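Local coordinates for protein cellulase (Uncultured bacterium, PDB 6XSO) that probably hydrolyses internal beta-1,4 bonds of cellulose and related plant polysaccharides, as a broad-specificity endoglucanase of glycoside hydrolase family 5, subfamily 4, at residues Ile119-Asp124 / Tyr152-Ile157; Val83-Glu88 / Glu97-Arg102; Trp183-Phe188 / Asn242-Leu247. All coordinates share one frame; numbering follows the deposited sequence.

Contact 1 of 3, residues Ile119-Asp124 / Tyr152-Ile157; sequences INVHHD and YLWRQI
Val121 sends a single methyl, CG2, into the side of helix 140-161, where three residues receive it. It lies 3.6 Å from NE1 of Trp154, obliquely to the indole, while CD2 of Leu153 at 4.0 Å and CD1 of Ile157 complete the pocket. With CG1 anti to the backbone N (chi1 168°), the branch beside that N is the one that faces the helix. Ile119 makes the second meeting: its CD1 touches CG2 of Ile157 at 3.7 Å, the two side chains running alongside each other in opposite senses. Branched aliphatic residues suit this interior, filling it without any polar atom to satisfy. Trp154 has one such atom, and its NE1 donates to the backbone O of Ser172; with CD1 of Ile157 over one face and Phe213 packed edge-to-face, the indole is fixed in its rotation. ND2 of Asn120 gives a nearly straight bond to ND1 of His122 (3.0 Å, 174°), lying in both the amide and the imidazole plane, and also bonds OE2 of Glu171, while OD1 accepts from the backbone N of Val83. Ile119 and Val121 point to the helix and Asn120 between them points away, the alternation of an extended chain, here where TIM-barrel strand 116-119 runs out at its C-terminal end, the end that carries the active site in family 5 hydrolases.

Contact 2 of 3, residues Val83-Glu88 / Glu97-Arg102; sequences VTWYQE and EAWMKR
Trp99, in the first turn of helix 97-111, receives Glu88 over one face of its indole. CG of Glu88 stands 3.4 Å from the centroid of the five-membered ring, a CH-pi contact. A bend at chi2 (-65°) folds the chain back, and the carboxylate lies stacked on the ring, planes 8° apart. His54 ND1 bonds OE2 and Asn96 ND2 bonds OE1; a glutamate thus supplies both methylenes for the ring and oxygens for these partners. The same indole presents its edge to the face of Trp85, an offset edge-to-face pair at 86° with centroids 5.2 Å apart. CG1 of Val83 lies over that face of Trp85 too, and also meets Trp99 NE1 at 3.7 Å, a buried nitrogen for which the model offers no acceptor. These contacts pack the loop after barrel strand 78-81 onto the helix that follows it, one beta-alpha step of the TIM barrel. With an alanine in place of Trp99, a gap would probably open beneath Glu88 and the face of Trp85 would lose its edge-on partner. One residue on, Met100, bent at chi2 and chi3, brings SD to 3.9 Å from Trp85 CZ3, an oblique Met-aromatic contact.

Contact 3 of 3, residues Trp183-Phe188 / Asn242-Leu247; sequences WCFASF and NWNAHL
Phe185 and Leu247, their CA atoms 5.9 Å apart, bring together two reverse turns, type II from Phe185 to Phe188 and type I from Asn244 to Leu247, and one water donates to both Cys184 O and Leu247 O. Phe185 CG sits between its backbone N and carbonyl carbon (chi1 57°), which places the ring between CB of His246, 3.6 Å from the centroid in a CH-pi contact, and CB of Phe188 on the opposite face; CD2 of Leu247 comes in at the edge. The amide of Asn244 approaches the far end of the ring obliquely, OD1 lying 3.3 Å from Phe185 CZ. That oxygen also accepts from the backbone N of His246 (2.8 Å), in the carbonyl plane on a lone pair, closing an Asx turn; asparagine thus shapes its own loop too. His246 ND1 bonds Asp249 OD2. Nearer the surface, the Trp243 edge meets the Phe188 face in an offset edge-to-face pair, Phe188 CZ 3.7 Å from Trp243 CH2, while Cys184 SG touches the same indole in its plane. A largely aromatic contact of this kind joins two long loops, those following neighbouring strands 168-171 and 229-232, at the C-terminal end of the TIM-barrel strands.

Overall arrangement
All three contacts involve loops that leave the C-terminal ends of strands in one TIM barrel, yet they differ in depth. Contacts 1 and 2 are buried, and each packs such a loop against the helix that follows it; contact 3, partly buried, joins two loops without any helix. Contacts 1 and 2 also touch, their centres about 9 Å apart: the backbone N of His122 probably bonds Val83 O, and Asp124 OD2 the backbone N of Trp85. Contact 3 lies on the opposite side of the chain's centre from contact 2, their centres about 34 Å apart. Aliphatic packing dominates contact 1, an edge-to-face indole pair with a glutamate over one ring marks contact 2, and contact 3 mixes aromatics with an Asx turn and a bridging water.

Contact 1 of 3, residues Ile119-Asp124 / Tyr152-Ile157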
loop_
_atom_site.group_PDB
_atom_site.type_symbol
_atom_site.label_atom_id
_atom_site.label_comp_id
_atom_site.label_asym_id
_atom_site.label_seq_id
_atom_site.Cartn_x
_atom_site.Cartn_y
_atom_site.Cartn_z
ATOM N N ILE A 119 2.811 -1.100 -6.936
ATOM C CA ILE A 119 1.477 -1.431 -7.434
ATOM C C ILE A 119 0.923 -2.571 -6.586
ATOM O O ILE A 119 1.676 -3.438 -6.127
ATOM C CB ILE A 119 1.410 -1.805 -8.922
ATOM C CG1 ILE A 119 2.382 -2.932 -9.239
ATOM C CG2 ILE A 119 1.676 -0.557 -9.782
ATOM C CD1 ILE A 119 2.225 -3.458 -10.680
ATOM N N ASN A 120 -0.388 -2.566 -6.364
ATOM C CA ASN A 120 -0.982 -3.550 -5.456
ATOM C C ASN A 120 -2.287 -4.117 -6.032
ATOM O O ASN A 120 -2.635 -3.914 -7.198
ATOM C CB ASN A 120 -1.206 -2.970 -4.042
ATOM C CG ASN A 120 -2.417 -2.043 -3.965
ATOM O OD1 ASN A 120 -2.990 -1.663 -4.983
ATOM N ND2 ASN A 120 -2.811 -1.682 -2.752
ATOM N N VAL A 121 -2.998 -4.839 -5.171
ATOM C CA VAL A 121 -4.360 -5.326 -5.380
ATOM C C VAL A 121 -5.167 -4.680 -4.250
ATOM O O VAL A 121 -4.943 -4.994 -3.070
ATOM C CB VAL A 121 -4.403 -6.860 -5.335
ATOM C CG1 VAL A 121 -5.830 -7.387 -5.253
ATOM C CG2 VAL A 121 -3.691 -7.458 -6.563
ATOM N N HIS A 122 -6.065 -3.737 -4.594
ATOM C CA HIS A 122 -6.557 -2.763 -3.620
ATOM C C HIS A 122 -7.966 -3.094 -3.209
ATOM O O HIS A 122 -8.180 -3.834 -2.235
ATOM C CB HIS A 122 -6.329 -1.342 -4.156
ATOM C CG HIS A 122 -6.356 -0.297 -3.094
ATOM N ND1 HIS A 122 -5.261 -0.028 -2.302
ATOM C CD2 HIS A 122 -7.351 0.502 -2.639
ATOM C CE1 HIS A 122 -5.557 0.924 -1.440
ATOM N NE2 HIS A 122 -6.812 1.286 -1.638
ATOM N N HIS A 123 -9.010 -2.536 -3.855
ATOM C CA HIS A 123 -10.383 -2.756 -3.394
ATOM C C HIS A 123 -10.973 -4.069 -3.864
ATOM O O HIS A 123 -12.184 -4.282 -3.764
ATOM C CB HIS A 123 -11.291 -1.581 -3.737
ATOM C CG HIS A 123 -10.972 -0.351 -2.958
ATOM N ND1 HIS A 123 -10.779 -0.364 -1.591
ATOM C CD2 HIS A 123 -10.809 0.932 -3.351
ATOM C CE1 HIS A 123 -10.514 0.863 -1.177
ATOM N NE2 HIS A 123 -10.539 1.672 -2.224
ATOM N N ASP A 124 -10.108 -4.955 -4.348
ATOM C CA ASP A 124 -10.416 -6.384 -4.327
ATOM C C ASP A 124 -10.508 -6.923 -2.912
ATOM O O ASP A 124 -11.114 -7.990 -2.715
ATOM C CB ASP A 124 -9.318 -7.059 -5.136
ATOM C CG ASP A 124 -9.218 -6.483 -6.552
ATOM O OD1 ASP A 124 -10.064 -6.869 -7.394
ATOM O OD2 ASP A 124 -8.328 -5.621 -6.786
ATOM N N TYR A 152 -3.451 -16.529 -10.362
ATOM C CA TYR A 152 -3.461 -16.176 -11.785
ATOM C C TYR A 152 -3.376 -14.669 -11.980
ATOM O O TYR A 152 -2.672 -14.188 -12.886
ATOM C CB TYR A 152 -4.712 -16.761 -12.454
ATOM C CG TYR A 152 -4.932 -16.447 -13.925
ATOM C CD1 TYR A 152 -6.209 -16.248 -14.402
ATOM C CD2 TYR A 152 -3.874 -16.360 -14.820
ATOM C CE1 TYR A 152 -6.445 -15.979 -15.730
ATOM C CE2 TYR A 152 -4.098 -16.083 -16.165
ATOM C CZ TYR A 152 -5.383 -15.881 -16.606
ATOM O OH TYR A 152 -5.627 -15.628 -17.958
ATOM N N LEU A 153 -4.089 -13.905 -11.152
ATOM C CA LEU A 153 -3.982 -12.447 -11.221
ATOM C C LEU A 153 -2.544 -11.985 -11.011
ATOM O O LEU A 153 -2.033 -11.158 -11.778
ATOM C CB LEU A 153 -4.926 -11.809 -10.210
ATOM C CG LEU A 153 -4.864 -10.295 -10.046
ATOM C CD1 LEU A 153 -5.118 -9.618 -11.366
ATOM C CD2 LEU A 153 -5.873 -9.850 -8.991
ATOM N N TRP A 154 -1.870 -12.505 -9.980
ATOM C CA TRP A 154 -0.495 -12.089 -9.731
ATOM C C TRP A 154 0.464 -12.586 -10.800
ATOM O O TRP A 154 1.422 -11.877 -11.133
ATOM C CB TRP A 154 -0.042 -12.436 -8.315
ATOM C CG TRP A 154 -0.333 -11.292 -7.423
ATOM C CD1 TRP A 154 -1.218 -11.250 -6.388
ATOM C CD2 TRP A 154 0.238 -9.983 -7.526
ATOM N NE1 TRP A 154 -1.223 -9.993 -5.828
ATOM C CE2 TRP A 154 -0.347 -9.198 -6.525
ATOM C CE3 TRP A 154 1.169 -9.395 -8.402
ATOM C CZ2 TRP A 154 -0.016 -7.866 -6.345
ATOM C CZ3 TRP A 154 1.510 -8.068 -8.208
ATOM C CH2 TRP A 154 0.904 -7.322 -7.196
ATOM N N ARG A 155 0.227 -13.770 -11.382
ATOM C CA ARG A 155 1.068 -14.174 -12.504
ATOM C C ARG A 155 0.948 -13.170 -13.645
ATOM O O ARG A 155 1.946 -12.821 -14.287
ATOM C CB ARG A 155 0.720 -15.583 -12.982
ATOM C CG ARG A 155 1.199 -16.682 -12.039
ATOM C CD ARG A 155 1.197 -18.086 -12.672
ATOM N NE ARG A 155 -0.076 -18.433 -13.303
ATOM C CZ ARG A 155 -1.108 -18.959 -12.652
ATOM N NH1 ARG A 155 -1.016 -19.214 -11.357
ATOM N NH2 ARG A 155 -2.232 -19.240 -13.303
ATOM N N GLN A 156 -0.267 -12.689 -13.910
ATOM C CA GLN A 156 -0.461 -11.746 -15.011
ATOM C C GLN A 156 0.229 -10.420 -14.732
ATOM O O GLN A 156 0.893 -9.857 -15.613
ATOM C CB GLN A 156 -1.953 -11.490 -15.224
ATOM C CG GLN A 156 -2.746 -12.653 -15.771
ATOM C CD GLN A 156 -4.229 -12.352 -15.764
ATOM O OE1 GLN A 156 -4.719 -11.603 -16.611
ATOM N NE2 GLN A 156 -4.953 -12.928 -14.795
ATOM N N ILE A 157 0.046 -9.883 -13.526
ATOM C CA ILE A 157 0.705 -8.623 -13.186
ATOM C C ILE A 157 2.214 -8.808 -13.249
ATOM O O ILE A 157 2.939 -7.979 -13.804
ATOM C CB ILE A 157 0.262 -8.121 -11.798
ATOM C CG1 ILE A 157 -1.246 -7.853 -11.754
ATOM C CG2 ILE A 157 1.016 -6.832 -11.448
ATOM C CD1 ILE A 157 -1.819 -7.729 -10.358
#

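Contact 2 of 3, residues Val83-Glu88 / Glu97-Arg102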
loop_
_atom_site.group_PDB
_atom_site.type_symbol
_atom_site.label_atom_id
_atom_site.label_comp_id
_atom_site.label_asym_id
_atom_site.label_seq_id
_atom_site.Cartn_x
_atom_site.Cartn_y
_atom_site.Cartn_z
ATOM N N VAL A 83 -4.314 -0.186 -7.186
ATOM C CA VAL A 83 -5.075 -0.631 -8.346
ATOM C C VAL A 83 -6.131 -1.623 -7.884
ATOM O O VAL A 83 -5.818 -2.566 -7.146
ATOM C CB VAL A 83 -4.187 -1.304 -9.417
ATOM C CG1 VAL A 83 -5.004 -1.676 -10.636
ATOM C CG2 VAL A 83 -3.054 -0.425 -9.844
ATOM N N THR A 84 -7.366 -1.439 -8.356
ATOM C CA THR A 84 -8.466 -2.373 -8.130
ATOM C C THR A 84 -8.766 -3.101 -9.431
ATOM O O THR A 84 -8.979 -2.464 -10.471
ATOM C CB THR A 84 -9.704 -1.643 -7.601
ATOM O OG1 THR A 84 -9.385 -1.030 -6.340
ATOM C CG2 THR A 84 -10.890 -2.621 -7.446
ATOM N N TRP A 85 -8.796 -4.434 -9.367
ATOM C CA TRP A 85 -8.763 -5.242 -10.574
ATOM C C TRP A 85 -10.081 -5.908 -10.957
ATOM O O TRP A 85 -10.243 -6.263 -12.127
ATOM C CB TRP A 85 -7.673 -6.329 -10.468
ATOM C CG TRP A 85 -6.306 -5.762 -10.226
ATOM C CD1 TRP A 85 -5.745 -5.481 -9.020
ATOM C CD2 TRP A 85 -5.327 -5.406 -11.222
ATOM N NE1 TRP A 85 -4.482 -4.951 -9.195
ATOM C CE2 TRP A 85 -4.199 -4.905 -10.533
ATOM C CE3 TRP A 85 -5.292 -5.463 -12.619
ATOM C CZ2 TRP A 85 -3.050 -4.493 -11.185
ATOM C CZ3 TRP A 85 -4.147 -5.018 -13.272
ATOM C CH2 TRP A 85 -3.049 -4.523 -12.549
ATOM N N TYR A 86 -11.028 -6.065 -10.024
ATOM C CA TYR A 86 -12.133 -6.990 -10.257
ATOM C C TYR A 86 -13.060 -6.549 -11.384
ATOM O O TYR A 86 -13.704 -7.403 -12.020
ATOM C CB TYR A 86 -12.924 -7.242 -8.968
ATOM C CG TYR A 86 -13.853 -6.117 -8.508
ATOM C CD1 TYR A 86 -15.201 -6.118 -8.853
ATOM C CD2 TYR A 86 -13.388 -5.094 -7.692
ATOM C CE1 TYR A 86 -16.048 -5.103 -8.420
ATOM C CE2 TYR A 86 -14.226 -4.080 -7.265
ATOM C CZ TYR A 86 -15.559 -4.100 -7.629
ATOM O OH TYR A 86 -16.411 -3.104 -7.209
ATOM N N GLN A 87 -13.174 -5.245 -11.641
ATOM C CA GLN A 87 -13.990 -4.765 -12.751
ATOM C C GLN A 87 -13.236 -4.805 -14.071
ATOM O O GLN A 87 -13.763 -4.339 -15.092
ATOM C CB GLN A 87 -14.517 -3.356 -12.480
ATOM C CG GLN A 87 -15.229 -3.243 -11.129
ATOM C CD GLN A 87 -16.110 -2.020 -11.020
ATOM O OE1 GLN A 87 -15.669 -0.972 -10.553
ATOM N NE2 GLN A 87 -17.362 -2.141 -11.473
ATOM N N GLU A 88 -12.022 -5.360 -14.057
ATOM C CA GLU A 88 -11.171 -5.470 -15.235
ATOM C C GLU A 88 -10.800 -6.916 -15.530
ATOM O O GLU A 88 -9.908 -7.163 -16.346
ATOM C CB GLU A 88 -9.918 -4.593 -15.063
ATOM C CG GLU A 88 -10.197 -3.111 -14.819
ATOM C CD GLU A 88 -10.872 -2.390 -15.996
ATOM O OE1 GLU A 88 -10.926 -2.917 -17.127
ATOM O OE2 GLU A 88 -11.356 -1.263 -15.782
ATOM N N GLU A 97 -6.448 -6.402 -21.831
ATOM C CA GLU A 97 -5.174 -5.805 -22.235
ATOM C C GLU A 97 -5.188 -4.290 -22.079
ATOM O O GLU A 97 -4.173 -3.686 -21.702
ATOM C CB GLU A 97 -4.843 -6.200 -23.676
ATOM C CG GLU A 97 -4.488 -7.666 -23.833
ATOM C CD GLU A 97 -4.192 -8.045 -25.272
ATOM O OE1 GLU A 97 -4.143 -7.136 -26.133
ATOM O OE2 GLU A 97 -4.008 -9.252 -25.540
ATOM N N ALA A 98 -6.332 -3.653 -22.337
ATOM C CA ALA A 98 -6.384 -2.192 -22.255
ATOM C C ALA A 98 -6.129 -1.713 -20.832
ATOM O O ALA A 98 -5.469 -0.685 -20.618
ATOM C CB ALA A 98 -7.739 -1.683 -22.752
ATOM N N TRP A 99 -6.653 -2.439 -19.841
ATOM C CA TRP A 99 -6.460 -2.017 -18.462
ATOM C C TRP A 99 -5.010 -2.201 -18.037
ATOM O O TRP A 99 -4.413 -1.304 -17.421
ATOM C CB TRP A 99 -7.396 -2.781 -17.514
ATOM C CG TRP A 99 -7.196 -2.302 -16.091
ATOM C CD1 TRP A 99 -6.665 -3.001 -15.042
ATOM C CD2 TRP A 99 -7.456 -0.978 -15.599
ATOM N NE1 TRP A 99 -6.604 -2.201 -13.921
ATOM C CE2 TRP A 99 -7.080 -0.954 -14.236
ATOM C CE3 TRP A 99 -7.992 0.179 -16.173
ATOM C CZ2 TRP A 99 -7.215 0.187 -13.441
ATOM C CZ3 TRP A 99 -8.127 1.315 -15.378
ATOM C CH2 TRP A 99 -7.738 1.307 -14.030
ATOM N N MET A 100 -4.411 -3.340 -18.385
ATOM C CA MET A 100 -3.021 -3.567 -18.011
ATOM C C MET A 100 -2.120 -2.529 -18.667
ATOM O O MET A 100 -1.172 -2.046 -18.047
ATOM C CB MET A 100 -2.602 -4.990 -18.396
ATOM C CG MET A 100 -1.270 -5.414 -17.730
ATOM S SD MET A 100 -1.312 -5.631 -15.927
ATOM C CE MET A 100 -2.041 -7.270 -15.841
ATOM N N LYS A 101 -2.404 -2.190 -19.925
ATOM C CA LYS A 101 -1.661 -1.136 -20.612
ATOM C C LYS A 101 -1.764 0.191 -19.878
ATOM O O LYS A 101 -0.777 0.935 -19.787
ATOM C CB LYS A 101 -2.216 -1.011 -22.020
ATOM C CG LYS A 101 -1.545 0.023 -22.897
ATOM C CD LYS A 101 -2.012 -0.111 -24.354
ATOM C CE LYS A 101 -1.405 0.959 -25.251
ATOM N NZ LYS A 101 -1.861 0.787 -26.666
ATOM N N ARG A 102 -2.942 0.517 -19.345
ATOM C CA ARG A 102 -3.088 1.794 -18.645
ATOM C C ARG A 102 -2.300 1.797 -17.338
ATOM O O ARG A 102 -1.632 2.785 -17.010
ATOM C CB ARG A 102 -4.558 2.130 -18.387
ATOM C CG ARG A 102 -4.769 3.425 -17.597
ATOM C CD ARG A 102 -4.163 4.606 -18.319
ATOM N NE ARG A 102 -4.221 5.803 -17.496
ATOM C CZ ARG A 102 -3.445 6.867 -17.668
ATOM N NH1 ARG A 102 -2.545 6.882 -18.641
ATOM N NH2 ARG A 102 -3.571 7.912 -16.871
#

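Contact 3 of 3, residues Trp183-Phe188 / Asn242-Leu247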
loop_
_atom_site.group_PDB
_atom_site.type_symbol
_atom_site.label_atom_id
_atom_site.label_comp_id
_atom_site.label_asym_id
_atom_site.label_seq_id
_atom_site.Cartn_x
_atom_site.Cartn_y
_atom_site.Cartn_z
ATOM N N TRP A 183 -12.286 -4.506 11.633
ATOM C CA TRP A 183 -11.074 -3.702 11.723
ATOM C C TRP A 183 -10.306 -4.078 12.992
ATOM O O TRP A 183 -10.783 -4.832 13.844
ATOM C CB TRP A 183 -11.414 -2.195 11.660
ATOM C CG TRP A 183 -12.016 -1.835 10.331
ATOM C CD1 TRP A 183 -13.335 -1.595 10.060
ATOM C CD2 TRP A 183 -11.326 -1.741 9.084
ATOM N NE1 TRP A 183 -13.508 -1.358 8.725
ATOM C CE2 TRP A 183 -12.287 -1.421 8.101
ATOM C CE3 TRP A 183 -9.982 -1.831 8.707
ATOM C CZ2 TRP A 183 -11.951 -1.234 6.762
ATOM C CZ3 TRP A 183 -9.650 -1.660 7.370
ATOM C CH2 TRP A 183 -10.630 -1.361 6.414
ATOM N N CYS A 184 -9.089 -3.526 13.107
ATOM C CA CYS A 184 -8.267 -3.579 14.317
ATOM C C CYS A 184 -7.574 -4.925 14.496
ATOM O O CYS A 184 -6.346 -4.988 14.621
ATOM C CB CYS A 184 -9.059 -3.223 15.588
ATOM S SG CYS A 184 -9.928 -1.650 15.492
ATOM N N PHE A 185 -8.349 -6.008 14.510
ATOM C CA PHE A 185 -7.807 -7.356 14.585
ATOM C C PHE A 185 -8.891 -8.329 14.133
ATOM O O PHE A 185 -10.086 -8.017 14.171
ATOM C CB PHE A 185 -7.281 -7.672 15.998
ATOM C CG PHE A 185 -8.303 -7.528 17.090
ATOM C CD1 PHE A 185 -9.175 -8.564 17.401
ATOM C CD2 PHE A 185 -8.383 -6.344 17.824
ATOM C CE1 PHE A 185 -10.120 -8.413 18.420
ATOM C CE2 PHE A 185 -9.321 -6.200 18.837
ATOM C CZ PHE A 185 -10.189 -7.230 19.125
ATOM N N ALA A 186 -8.463 -9.513 13.687
ATOM C CA ALA A 186 -9.418 -10.475 13.155
ATOM C C ALA A 186 -10.429 -10.871 14.227
ATOM O O ALA A 186 -10.064 -11.198 15.364
ATOM C CB ALA A 186 -8.706 -11.710 12.614
ATOM N N SER A 187 -11.710 -10.829 13.852
ATOM C CA SER A 187 -12.893 -11.189 14.659
ATOM C C SER A 187 -13.347 -10.111 15.640
ATOM O O SER A 187 -14.270 -10.353 16.413
ATOM C CB SER A 187 -12.769 -12.556 15.354
ATOM O OG SER A 187 -12.079 -12.484 16.587
ATOM N N PHE A 188 -12.770 -8.904 15.590
ATOM C CA PHE A 188 -13.207 -7.809 16.461
ATOM C C PHE A 188 -14.693 -7.516 16.317
ATOM O O PHE A 188 -15.340 -7.121 17.293
ATOM C CB PHE A 188 -12.348 -6.575 16.166
ATOM C CG PHE A 188 -12.730 -5.323 16.937
ATOM C CD1 PHE A 188 -12.801 -5.324 18.322
ATOM C CD2 PHE A 188 -12.987 -4.147 16.263
ATOM C CE1 PHE A 188 -13.136 -4.175 19.009
ATOM C CE2 PHE A 188 -13.322 -2.998 16.947
ATOM C CZ PHE A 188 -13.399 -3.016 18.320
ATOM N N ASN A 242 -3.134 -0.482 23.524
ATOM C CA ASN A 242 -3.212 -1.529 24.537
ATOM C C ASN A 242 -4.648 -1.777 24.995
ATOM O O ASN A 242 -4.852 -2.486 25.992
ATOM C CB ASN A 242 -2.337 -1.183 25.751
ATOM C CG ASN A 242 -0.884 -0.955 25.373
ATOM O OD1 ASN A 242 -0.242 -1.802 24.753
ATOM N ND2 ASN A 242 -0.365 0.200 25.739
ATOM N N TRP A 243 -5.642 -1.208 24.300
ATOM C CA TRP A 243 -7.025 -1.222 24.764
ATOM C C TRP A 243 -7.705 -2.572 24.584
ATOM O O TRP A 243 -8.810 -2.768 25.101
ATOM C CB TRP A 243 -7.831 -0.084 24.094
ATOM C CG TRP A 243 -7.823 -0.061 22.591
ATOM C CD1 TRP A 243 -6.975 0.635 21.777
ATOM C CD2 TRP A 243 -8.722 -0.757 21.727
ATOM N NE1 TRP A 243 -7.280 0.405 20.462
ATOM C CE2 TRP A 243 -8.351 -0.446 20.401
ATOM C CE3 TRP A 243 -9.807 -1.611 21.945
ATOM C CZ2 TRP A 243 -9.017 -0.964 19.301
ATOM C CZ3 TRP A 243 -10.466 -2.139 20.840
ATOM C CH2 TRP A 243 -10.069 -1.805 19.535
ATOM N N ASN A 244 -7.075 -3.501 23.868
ATOM C CA ASN A 244 -7.580 -4.855 23.710
ATOM C C ASN A 244 -6.360 -5.752 23.589
ATOM O O ASN A 244 -5.386 -5.381 22.931
ATOM C CB ASN A 244 -8.455 -4.973 22.453
ATOM C CG ASN A 244 -9.119 -6.334 22.322
ATOM O OD1 ASN A 244 -8.467 -7.329 21.994
ATOM N ND2 ASN A 244 -10.424 -6.383 22.570
ATOM N N ALA A 245 -6.416 -6.921 24.222
ATOM C CA ALA A 245 -5.284 -7.837 24.234
ATOM C C ALA A 245 -4.989 -8.475 22.883
ATOM O O ALA A 245 -3.976 -9.174 22.776
ATOM C CB ALA A 245 -5.524 -8.972 25.238
ATOM N N HIS A 246 -5.836 -8.278 21.867
ATOM C CA HIS A 246 -5.622 -8.857 20.545
ATOM C C HIS A 246 -5.037 -7.878 19.548
ATOM O O HIS A 246 -4.817 -8.253 18.395
ATOM C CB HIS A 246 -6.931 -9.418 19.979
ATOM C CG HIS A 246 -7.477 -10.543 20.791
ATOM N ND1 HIS A 246 -6.906 -11.798 20.781
ATOM C CD2 HIS A 246 -8.515 -10.603 21.653
ATOM C CE1 HIS A 246 -7.566 -12.581 21.613
ATOM N NE2 HIS A 246 -8.563 -11.892 22.135
ATOM N N LEU A 247 -4.734 -6.652 19.971
ATOM C CA LEU A 247 -4.303 -5.638 19.015
ATOM C C LEU A 247 -2.994 -6.004 18.333
ATOM O O LEU A 247 -2.775 -5.605 17.189
ATOM C CB LEU A 247 -4.179 -4.288 19.704
ATOM C CG LEU A 247 -5.513 -3.618 20.006
ATOM C CD1 LEU A 247 -5.286 -2.445 20.923
ATOM C CD2 LEU A 247 -6.156 -3.186 18.729
HETATM O O HOH W 1 -3.979 -3.768 15.489
#